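Local coordinates for coelenterazine-binding protein with bound coelenterazine (Renilla muelleri, PDB 2HPS), which binds coelenterazine and probably makes this luciferin available for reaction with luciferase and oxygen only when calcium is bound, at residues A[19-33]-A[64-78]. Residues are numbered along the deposited sequence; the frame is centred on the assembly and turned at random. Where two conformers were deposited one is given.
Sequences RMQRVDVTGDGFISR and VADQLGLAPGVRISV. With CTZ (c2-hydroxy-coelenterazine), chain B.
Arg33, the first residue of helix 33-47, extends toward the C-terminal end of helix 51-68. A long arginine suits the place: its CB, CG and CD lie along Leu70 O, NE runs beside Pro72 CG, and the proline ring lies over one guanidinium face. With CG anti to the backbone N (chi1 -166°), the extended chain carries the guanidinium to the helix end, where NH1 donates to Leu70 O (3.1 Å) and makes a salt bridge to Asp66 OD1 (2.8 Å), both near the guanidinium plane. Strands 30-32 and 75-77 form the short antiparallel pairing that couples the loops of the N-terminal two EF-hands, with reciprocal Ile31-Ile76 backbone bonds at the centre. On the Ile31-Ile76 face, beta-branched Ile31 turns CG1 and CD1 to Leu70 CD2 and CG2 to Val78 CG1. Arg75 lays its guanidinium flat on Phe30, planes 21° apart, while NH2 points edge-on to Asp28 OD2 (3.2 Å) from above the carboxylate plane. Replacing Phe30 by an alanine would probably leave the Arg75 guanidinium without its stacking surface and freer to swing from Asp28. From the last turn of helix 6-21, Arg19 NE donates to O17 of the bound c2-hydroxy-coelenterazine (2.7 Å), and NH2 abuts Val64 CG1.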
loop_
_atom_site.group_PDB
_atom_site.type_symbol
_atom_site.label_atom_id
_atom_site.label_comp_id
_atom_site.label_asym_id
_atom_site.label_seq_id
_atom_site.Cartn_x
_atom_site.Cartn_y
_atom_site.Cartn_z
ATOM N N ARG A 19 4.507 -4.988 -3.729
ATOM C CA ARG A 19 3.927 -3.643 -3.645
ATOM C C ARG A 19 4.283 -2.841 -4.903
ATOM O O ARG A 19 3.436 -2.193 -5.501
ATOM C CB ARG A 19 4.486 -2.937 -2.409
ATOM C CG ARG A 19 4.059 -1.491 -2.268
ATOM C CD ARG A 19 4.749 -0.884 -1.044
ATOM N NE ARG A 19 4.715 0.584 -1.091
ATOM C CZ ARG A 19 5.544 1.385 -0.417
ATOM N NH1 ARG A 19 6.482 0.886 0.394
ATOM N NH2 ARG A 19 5.419 2.697 -0.533
HETATM N N MSE A 20 5.540 -2.903 -5.313
HETATM C CA MSE A 20 5.973 -2.092 -6.430
HETATM C C MSE A 20 5.379 -2.562 -7.740
HETATM O O MSE A 20 5.129 -1.748 -8.648
HETATM C CB MSE A 20 7.493 -2.036 -6.494
HETATM C CG MSE A 20 8.140 -1.337 -5.307
HETATM SE SE MSE A 20 7.594 0.536 -5.219
HETATM C CE MSE A 20 6.214 0.590 -4.004
ATOM N N GLN A 21 5.112 -3.867 -7.839
ATOM C CA GLN A 21 4.521 -4.409 -9.045
ATOM C C GLN A 21 3.121 -3.849 -9.259
ATOM O O GLN A 21 2.659 -3.780 -10.399
ATOM C CB GLN A 21 4.507 -5.941 -9.069
ATOM C CG GLN A 21 5.859 -6.497 -9.442
ATOM C CD GLN A 21 5.830 -7.827 -10.182
ATOM O OE1 GLN A 21 4.803 -8.504 -10.285
ATOM N NE2 GLN A 21 6.978 -8.199 -10.697
ATOM N N ARG A 22 2.468 -3.427 -8.173
ATOM C CA ARG A 22 1.164 -2.779 -8.267
ATOM C C ARG A 22 1.250 -1.408 -8.925
ATOM O O ARG A 22 0.254 -0.921 -9.472
ATOM C CB ARG A 22 0.489 -2.672 -6.886
ATOM C CG ARG A 22 0.167 -4.031 -6.256
ATOM C CD ARG A 22 -0.748 -4.868 -7.148
ATOM N NE ARG A 22 -1.898 -4.089 -7.620
ATOM C CZ ARG A 22 -2.744 -4.494 -8.567
ATOM N NH1 ARG A 22 -3.742 -3.706 -8.936
ATOM N NH2 ARG A 22 -2.597 -5.686 -9.144
ATOM N N VAL A 23 2.432 -0.803 -8.891
ATOM C CA VAL A 23 2.646 0.488 -9.527
ATOM C C VAL A 23 2.876 0.282 -11.039
ATOM O O VAL A 23 2.591 1.157 -11.858
ATOM C CB VAL A 23 3.801 1.263 -8.833
ATOM C CG1 VAL A 23 3.959 2.686 -9.421
ATOM C CG2 VAL A 23 3.565 1.355 -7.321
ATOM N N ASP A 24 3.358 -0.914 -11.402
ATOM C CA ASP A 24 3.700 -1.267 -12.776
ATOM C C ASP A 24 2.460 -1.641 -13.597
ATOM O O ASP A 24 2.191 -2.815 -13.871
ATOM C CB ASP A 24 4.739 -2.415 -12.784
ATOM C CG ASP A 24 5.164 -2.810 -14.187
ATOM O OD1 ASP A 24 4.958 -2.018 -15.128
ATOM O OD2 ASP A 24 5.689 -3.922 -14.358
ATOM N N VAL A 25 1.713 -0.622 -14.003
ATOM C CA VAL A 25 0.387 -0.840 -14.560
ATOM C C VAL A 25 0.414 -1.471 -15.975
ATOM O O VAL A 25 -0.578 -2.092 -16.393
ATOM C CB VAL A 25 -0.434 0.492 -14.470
ATOM C CG1 VAL A 25 0.085 1.521 -15.481
ATOM C CG2 VAL A 25 -1.918 0.250 -14.608
ATOM N N THR A 26 1.526 -1.341 -16.704
ATOM C CA THR A 26 1.622 -2.001 -18.020
ATOM C C THR A 26 2.380 -3.327 -17.987
ATOM O O THR A 26 2.496 -4.007 -19.009
ATOM C CB THR A 26 2.229 -1.103 -19.114
ATOM O OG1 THR A 26 3.569 -0.743 -18.774
ATOM C CG2 THR A 26 1.368 0.161 -19.322
ATOM N N GLY A 27 2.899 -3.679 -16.814
ATOM C CA GLY A 27 3.588 -4.951 -16.624
ATOM C C GLY A 27 4.892 -5.076 -17.392
ATOM O O GLY A 27 5.273 -6.180 -17.765
ATOM N N ASP A 28 5.574 -3.953 -17.626
ATOM C CA ASP A 28 6.846 -3.939 -18.362
ATOM C C ASP A 28 8.082 -4.034 -17.454
ATOM O O ASP A 28 9.226 -4.037 -17.938
ATOM C CB ASP A 28 6.929 -2.727 -19.313
ATOM C CG ASP A 28 7.064 -1.386 -18.584
ATOM O OD1 ASP A 28 6.888 -1.314 -17.343
ATOM O OD2 ASP A 28 7.347 -0.377 -19.275
ATOM N N GLY A 29 7.846 -4.128 -16.145
ATOM C CA GLY A 29 8.911 -4.255 -15.152
ATOM C C GLY A 29 9.524 -2.943 -14.695
ATOM O O GLY A 29 10.513 -2.951 -13.957
ATOM N N PHE A 30 8.940 -1.829 -15.134
ATOM C CA PHE A 30 9.453 -0.498 -14.806
ATOM C C PHE A 30 8.346 0.418 -14.317
ATOM O O PHE A 30 7.196 0.282 -14.711
ATOM C CB PHE A 30 10.166 0.125 -16.012
ATOM C CG PHE A 30 11.466 -0.550 -16.344
ATOM C CD1 PHE A 30 12.664 -0.068 -15.826
ATOM C CD2 PHE A 30 11.487 -1.687 -17.152
ATOM C CE1 PHE A 30 13.872 -0.696 -16.115
ATOM C CE2 PHE A 30 12.695 -2.336 -17.449
ATOM C CZ PHE A 30 13.890 -1.836 -16.929
ATOM N N ILE A 31 8.717 1.355 -13.452
ATOM C CA ILE A 31 7.749 2.312 -12.902
ATOM C C ILE A 31 8.328 3.726 -12.852
ATOM O O ILE A 31 9.550 3.925 -12.893
ATOM C CB ILE A 31 7.252 1.901 -11.496
ATOM C CG1 ILE A 31 8.414 1.757 -10.496
ATOM C CG2 ILE A 31 6.401 0.613 -11.580
ATOM C CD1 ILE A 31 7.950 1.627 -9.031
ATOM N N SER A 32 7.438 4.703 -12.732
ATOM C CA SER A 32 7.858 6.097 -12.694
ATOM C C SER A 32 6.977 6.879 -11.737
ATOM O O SER A 32 5.926 6.384 -11.277
ATOM C CB SER A 32 7.697 6.711 -14.082
ATOM O OG SER A 32 6.322 6.838 -14.374
ATOM N N ARG A 33 7.392 8.124 -11.495
ATOM C CA ARG A 33 6.651 9.057 -10.643
ATOM C C ARG A 33 5.201 9.157 -11.074
ATOM O O ARG A 33 4.292 9.047 -10.240
ATOM C CB ARG A 33 7.323 10.421 -10.720
ATOM C CG ARG A 33 6.923 11.437 -9.673
ATOM C CD ARG A 33 7.833 12.656 -9.737
ATOM N NE ARG A 33 7.500 13.630 -8.701
ATOM C CZ ARG A 33 8.039 13.643 -7.484
ATOM N NH1 ARG A 33 8.945 12.734 -7.147
ATOM N NH2 ARG A 33 7.675 14.573 -6.607
ATOM N N VAL A 64 6.375 10.077 -0.705
ATOM C CA VAL A 64 6.789 8.670 -0.718
ATOM C C VAL A 64 7.539 8.338 -2.022
ATOM O O VAL A 64 8.565 7.671 -1.973
ATOM C CB VAL A 64 5.591 7.734 -0.427
ATOM C CG1 VAL A 64 5.996 6.260 -0.496
ATOM C CG2 VAL A 64 5.021 8.052 0.960
ATOM N N ALA A 65 7.077 8.858 -3.162
ATOM C CA ALA A 65 7.794 8.644 -4.446
ATOM C C ALA A 65 9.263 9.054 -4.343
ATOM O O ALA A 65 10.159 8.370 -4.857
ATOM C CB ALA A 65 7.101 9.385 -5.589
ATOM N N ASP A 66 9.519 10.160 -3.653
ATOM C CA ASP A 66 10.900 10.610 -3.433
ATOM C C ASP A 66 11.729 9.556 -2.707
ATOM O O ASP A 66 12.869 9.262 -3.084
ATOM C CB ASP A 66 10.937 11.931 -2.663
ATOM C CG ASP A 66 10.402 13.116 -3.474
ATOM O OD1 ASP A 66 10.285 13.034 -4.719
ATOM O OD2 ASP A 66 10.064 14.143 -2.842
ATOM N N GLN A 67 11.149 8.963 -1.670
ATOM C CA GLN A 67 11.820 7.897 -0.935
ATOM C C GLN A 67 12.057 6.650 -1.798
ATOM O O GLN A 67 13.063 5.944 -1.627
ATOM C CB GLN A 67 10.994 7.529 0.293
ATOM C CG GLN A 67 10.677 8.738 1.202
ATOM C CD GLN A 67 9.854 8.362 2.437
ATOM O OE1 GLN A 67 9.881 9.057 3.463
ATOM N NE2 GLN A 67 9.117 7.269 2.340
ATOM N N LEU A 68 11.121 6.379 -2.707
ATOM C CA LEU A 68 11.196 5.195 -3.561
ATOM C C LEU A 68 12.194 5.372 -4.708
ATOM O O LEU A 68 12.480 4.428 -5.436
ATOM C CB LEU A 68 9.812 4.824 -4.098
ATOM C CG LEU A 68 8.799 4.465 -2.997
ATOM C CD1 LEU A 68 7.400 4.253 -3.589
ATOM C CD2 LEU A 68 9.282 3.241 -2.203
ATOM N N GLY A 69 12.734 6.580 -4.844
ATOM C CA GLY A 69 13.632 6.884 -5.957
ATOM C C GLY A 69 12.893 7.191 -7.247
ATOM O O GLY A 69 13.488 7.153 -8.340
ATOM N N LEU A 70 11.599 7.491 -7.136
ATOM C CA LEU A 70 10.787 7.820 -8.304
ATOM C C LEU A 70 10.861 9.321 -8.571
ATOM O O LEU A 70 9.859 10.035 -8.480
ATOM C CB LEU A 70 9.340 7.358 -8.130
ATOM C CG LEU A 70 9.147 5.860 -7.910
ATOM C CD1 LEU A 70 7.648 5.584 -7.820
ATOM C CD2 LEU A 70 9.792 5.070 -9.053
ATOM N N ALA A 71 12.077 9.767 -8.883
ATOM C CA ALA A 71 12.376 11.168 -9.169
ATOM C C ALA A 71 11.728 11.596 -10.482
ATOM O O ALA A 71 11.461 10.757 -11.342
ATOM C CB ALA A 71 13.893 11.382 -9.213
ATOM N N PRO A 72 11.429 12.907 -10.633
ATOM C CA PRO A 72 10.877 13.362 -11.912
ATOM C C PRO A 72 11.743 12.910 -13.092
ATOM O O PRO A 72 12.976 12.965 -13.025
ATOM C CB PRO A 72 10.900 14.893 -11.784
ATOM C CG PRO A 72 10.823 15.140 -10.325
ATOM C CD PRO A 72 11.559 14.010 -9.659
ATOM N N GLY A 73 11.089 12.404 -14.130
ATOM C CA GLY A 73 11.773 12.038 -15.363
ATOM C C GLY A 73 12.435 10.675 -15.423
ATOM O O GLY A 73 12.769 10.211 -16.522
ATOM N N VAL A 74 12.639 10.029 -14.271
ATOM C CA VAL A 74 13.317 8.729 -14.256
ATOM C C VAL A 74 12.320 7.576 -14.373
ATOM O O VAL A 74 11.123 7.719 -14.084
ATOM C CB VAL A 74 14.281 8.519 -13.038
ATOM C CG1 VAL A 74 15.163 9.745 -12.809
ATOM C CG2 VAL A 74 13.517 8.151 -11.766
ATOM N N ARG A 75 12.838 6.446 -14.830
ATOM C CA ARG A 75 12.081 5.229 -14.974
ATOM C C ARG A 75 13.017 4.211 -14.363
ATOM O O ARG A 75 14.163 4.099 -14.797
ATOM C CB ARG A 75 11.859 4.976 -16.467
ATOM C CG ARG A 75 11.279 3.644 -16.835
ATOM C CD ARG A 75 10.930 3.630 -18.311
ATOM N NE ARG A 75 10.366 2.348 -18.724
ATOM C CZ ARG A 75 11.074 1.348 -19.245
ATOM N NH1 ARG A 75 12.385 1.478 -19.429
ATOM N NH2 ARG A 75 10.465 0.214 -19.587
ATOM N N ILE A 76 12.577 3.528 -13.307
ATOM C CA ILE A 76 13.420 2.530 -12.643
ATOM C C ILE A 76 12.693 1.196 -12.585
ATOM O O ILE A 76 11.464 1.155 -12.703
ATOM C CB ILE A 76 13.908 2.975 -11.228
ATOM C CG1 ILE A 76 12.741 3.154 -10.258
ATOM C CG2 ILE A 76 14.732 4.285 -11.311
ATOM C CD1 ILE A 76 13.218 3.411 -8.794
ATOM N N SER A 77 13.453 0.112 -12.443
ATOM C CA SER A 77 12.871 -1.229 -12.353
ATOM C C SER A 77 12.045 -1.404 -11.085
ATOM O O SER A 77 12.285 -0.737 -10.078
ATOM C CB SER A 77 13.955 -2.305 -12.388
ATOM O OG SER A 77 14.734 -2.317 -11.202
ATOM N N VAL A 78 11.090 -2.323 -11.125
ATOM C CA VAL A 78 10.359 -2.652 -9.902
ATOM C C VAL A 78 11.265 -3.173 -8.776
ATOM O O VAL A 78 11.029 -2.855 -7.618
ATOM C CB VAL A 78 9.154 -3.597 -10.152
ATOM C CG1 VAL A 78 8.162 -2.924 -11.110
ATOM C CG2 VAL A 78 9.621 -4.967 -10.679
HETATM N N1 CTZ B . -2.650 -0.817 -2.779
HETATM C C2 CTZ B . -2.510 -0.377 -4.059
HETATM C C3 CTZ B . -2.747 -1.588 -4.847
HETATM N N4 CTZ B . -3.015 -2.628 -4.062
HETATM C C5 CTZ B . -3.285 -3.919 -4.348
HETATM C C6 CTZ B . -3.501 -4.807 -3.291
HETATM N N7 CTZ B . -3.453 -4.390 -2.007
HETATM C C8 CTZ B . -3.196 -3.103 -1.689
HETATM C C9 CTZ B . -2.942 -2.158 -2.802
HETATM C C10 CTZ B . -2.174 1.027 -4.500
HETATM C C11 CTZ B . -0.798 1.330 -3.963
HETATM C C12 CTZ B . -0.646 2.294 -2.967
HETATM C C13 CTZ B . 0.605 2.588 -2.440
HETATM C C14 CTZ B . 1.717 1.898 -2.934
HETATM C C15 CTZ B . 1.574 0.919 -3.929
HETATM C C16 CTZ B . 0.309 0.632 -4.448
HETATM O O17 CTZ B . 2.940 2.180 -2.419
HETATM O O18 CTZ B . -2.705 -1.676 -6.136
HETATM C C19 CTZ B . -3.830 -6.219 -3.591
HETATM C C20 CTZ B . -3.264 -6.889 -4.679
HETATM C C21 CTZ B . -3.606 -8.214 -4.939
HETATM C C22 CTZ B . -4.532 -8.875 -4.119
HETATM C C23 CTZ B . -5.113 -8.217 -3.045
HETATM C C24 CTZ B . -4.766 -6.886 -2.781
HETATM O O25 CTZ B . -4.850 -10.167 -4.403
HETATM C C26 CTZ B . -3.108 -2.599 -0.260
HETATM C C27 CTZ B . -4.493 -2.254 0.223
HETATM C C28 CTZ B . -4.854 -0.939 0.514
HETATM C C29 CTZ B . -6.147 -0.669 0.963
HETATM C C30 CTZ B . -7.073 -1.715 1.101
HETATM C C31 CTZ B . -6.705 -3.031 0.823
HETATM C C32 CTZ B . -5.406 -3.301 0.387
#